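DUF3845 domain-containing protein (Bacteroides thetaiotaomicron VPI-5482, PDB 3GF6) is a lipoprotein of unknown function from a gut bacterium, built as an all-beta domain of two antiparallel sheets. Local coordinates at residues F59-K64 with L192-A197. Sequence-based numbering, arbitrary orientation.
Sequences FMIDLK and LFINLA
Phe59 and Ile194 face each other as a hydrogen-bonded antiparallel pair, and they illustrate how such a pair can be reinforced by an aromatic side chain lying over the neighbouring strand. Phe59 N donates to Ile194 O, while Ile194 N returns a bond of 2.9 Å to Phe59 O. A chi1 of 54° tucks Phe59 CG over its own backbone, between N and C, and swings the ring over strand 187-198. Ile194 CB lies 4.3 Å from the ring centroid in an off-centre CH-pi contact, and Ile194 CD1 comes within 3.6 Å of Phe59 CE1. Farther along the ring, Leu196 CD1 sits at its edge, near its plane, 3.7 Å from Phe59 CE2.

Two residues on, the same pattern returns in aliphatic form. Ile61 N bonds to Leu192 O at 2.8 Å, and Leu192 N answers to Ile61 O with a longer bond of 3.2 Å. On the face that carries Phe59 and Ile194, the two side chains run alongside each other, with Ile61 CB 3.9 Å from Leu192 CB. Leu63, just past the end of the strand, turns its CD2 methyl against Leu192 CG.

Between the two pairs, Met60 (as selenomethionine) and Phe193 form the non-hydrogen-bonded pair and occupy the other face, Met60 CB packing 3.7 Å from Phe193 CD1. Phe193 also meets Phe142 edge-to-face, whereas Met60 reaches Tyr94 and Ser98.

Strands 82-85 and 129-139 flank the pair, extending the sheet. The face bearing Phe59, Ile61, Leu192 and Leu196 packs on Val205 and Leu207 of the second antiparallel sheet, as in a beta sandwich, consistent with the domain's place in the C1q/TNF-like clan.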
loop_
_atom_site.group_PDB
_atom_site.type_symbol
_atom_site.label_atom_id
_atom_site.label_comp_id
_atom_site.label_asym_id
_atom_site.label_seq_id
_atom_site.Cartn_x
_atom_site.Cartn_y
_atom_site.Cartn_z
ATOM N N PHE A 59 -6.503 0.559 9.910
ATOM C CA PHE A 59 -6.192 1.714 9.066
ATOM C C PHE A 59 -5.422 1.345 7.854
ATOM O O PHE A 59 -4.868 0.234 7.777
ATOM C CB PHE A 59 -5.475 2.839 9.845
ATOM C CG PHE A 59 -4.246 2.402 10.567
ATOM C CD1 PHE A 59 -3.011 2.307 9.928
ATOM C CD2 PHE A 59 -4.317 2.066 11.896
ATOM C CE1 PHE A 59 -1.879 1.845 10.656
ATOM C CE2 PHE A 59 -3.197 1.637 12.600
ATOM C CZ PHE A 59 -1.986 1.551 11.983
HETATM N N MSE A 60 -5.432 2.247 6.864
HETATM C CA MSE A 60 -4.693 2.006 5.671
HETATM C C MSE A 60 -3.777 3.183 5.349
HETATM O O MSE A 60 -3.944 4.288 5.869
HETATM C CB MSE A 60 -5.620 1.655 4.490
HETATM C CG MSE A 60 -6.481 2.745 4.117
HETATM SE SE MSE A 60 -5.741 3.825 2.655
HETATM C CE MSE A 60 -7.493 4.654 2.496
ATOM N N ILE A 61 -2.788 2.876 4.511
ATOM C CA ILE A 61 -1.768 3.850 4.140
ATOM C C ILE A 61 -1.871 4.077 2.637
ATOM O O ILE A 61 -1.874 3.130 1.811
ATOM C CB ILE A 61 -0.336 3.371 4.477
ATOM C CG1 ILE A 61 -0.204 2.989 5.945
ATOM C CG2 ILE A 61 0.711 4.459 4.054
ATOM C CD1 ILE A 61 -0.537 4.099 6.906
ATOM N N ASP A 62 -1.967 5.351 2.254
ATOM C CA ASP A 62 -1.803 5.745 0.843
ATOM C C ASP A 62 -0.302 5.877 0.636
ATOM O O ASP A 62 0.344 6.725 1.260
ATOM C CB ASP A 62 -2.472 7.092 0.521
ATOM C CG ASP A 62 -4.007 7.007 0.470
ATOM O OD1 ASP A 62 -4.603 5.922 0.573
ATOM O OD2 ASP A 62 -4.637 8.064 0.358
ATOM N N LEU A 63 0.258 5.056 -0.243
ATOM C CA LEU A 63 1.715 4.974 -0.412
ATOM C C LEU A 63 2.182 5.977 -1.458
ATOM O O LEU A 63 1.707 5.983 -2.600
ATOM C CB LEU A 63 2.137 3.576 -0.822
ATOM C CG LEU A 63 2.000 2.531 0.301
ATOM C CD1 LEU A 63 2.121 1.158 -0.382
ATOM C CD2 LEU A 63 3.032 2.718 1.380
ATOM N N LYS A 64 3.111 6.833 -1.054
ATOM C CA LYS A 64 3.571 7.916 -1.911
ATOM C C LYS A 64 5.088 8.076 -1.789
ATOM O O LYS A 64 5.663 7.704 -0.772
ATOM C CB LYS A 64 2.888 9.243 -1.520
ATOM C CG LYS A 64 1.377 9.203 -1.664
ATOM C CD LYS A 64 0.725 10.559 -1.353
ATOM C CE LYS A 64 -0.783 10.365 -1.387
ATOM N NZ LYS A 64 -1.531 11.611 -1.161
ATOM N N LEU A 192 -0.936 0.079 1.858
ATOM C CA LEU A 192 -0.821 -0.858 2.971
ATOM C C LEU A 192 -2.164 -0.924 3.700
ATOM O O LEU A 192 -2.833 0.107 3.913
ATOM C CB LEU A 192 0.240 -0.450 3.989
ATOM C CG LEU A 192 1.691 -0.339 3.526
ATOM C CD1 LEU A 192 2.598 0.091 4.710
ATOM C CD2 LEU A 192 2.173 -1.635 2.968
ATOM N N PHE A 193 -2.557 -2.127 4.079
ATOM C CA PHE A 193 -3.722 -2.369 4.923
ATOM C C PHE A 193 -3.245 -2.992 6.241
ATOM O O PHE A 193 -2.446 -3.954 6.208
ATOM C CB PHE A 193 -4.728 -3.273 4.169
ATOM C CG PHE A 193 -5.352 -2.598 2.977
ATOM C CD1 PHE A 193 -6.409 -1.721 3.121
ATOM C CD2 PHE A 193 -4.921 -2.872 1.713
ATOM C CE1 PHE A 193 -6.932 -1.062 2.054
ATOM C CE2 PHE A 193 -5.467 -2.238 0.624
ATOM C CZ PHE A 193 -6.527 -1.367 0.786
ATOM N N ILE A 194 -3.636 -2.373 7.362
ATOM C CA ILE A 194 -3.116 -2.702 8.690
ATOM C C ILE A 194 -4.236 -2.860 9.708
ATOM O O ILE A 194 -5.251 -2.164 9.646
ATOM C CB ILE A 194 -2.100 -1.609 9.186
ATOM C CG1 ILE A 194 -0.874 -1.590 8.300
ATOM C CG2 ILE A 194 -1.654 -1.871 10.683
ATOM C CD1 ILE A 194 -0.131 -0.229 8.344
ATOM N N ASN A 195 -4.058 -3.760 10.677
ATOM C CA ASN A 195 -4.885 -3.745 11.867
ATOM C C ASN A 195 -3.980 -3.957 13.079
ATOM O O ASN A 195 -3.122 -4.807 13.047
ATOM C CB ASN A 195 -5.960 -4.835 11.876
ATOM C CG ASN A 195 -6.876 -4.724 13.096
ATOM O OD1 ASN A 195 -7.396 -3.638 13.386
ATOM N ND2 ASN A 195 -7.022 -5.825 13.859
ATOM N N LEU A 196 -4.140 -3.139 14.097
ATOM C CA LEU A 196 -3.440 -3.378 15.378
ATOM C C LEU A 196 -4.416 -3.845 16.442
ATOM O O LEU A 196 -5.547 -3.383 16.511
ATOM C CB LEU A 196 -2.774 -2.102 15.893
ATOM C CG LEU A 196 -1.990 -1.248 14.895
ATOM C CD1 LEU A 196 -1.490 0.080 15.547
ATOM C CD2 LEU A 196 -0.829 -2.027 14.284
ATOM N N ALA A 197 -3.949 -4.766 17.282
ATOM C CA ALA A 197 -4.684 -5.243 18.455
ATOM C C ALA A 197 -3.884 -4.846 19.677
ATOM O O ALA A 197 -2.656 -4.898 19.673
ATOM C CB ALA A 197 -4.898 -6.785 18.366
#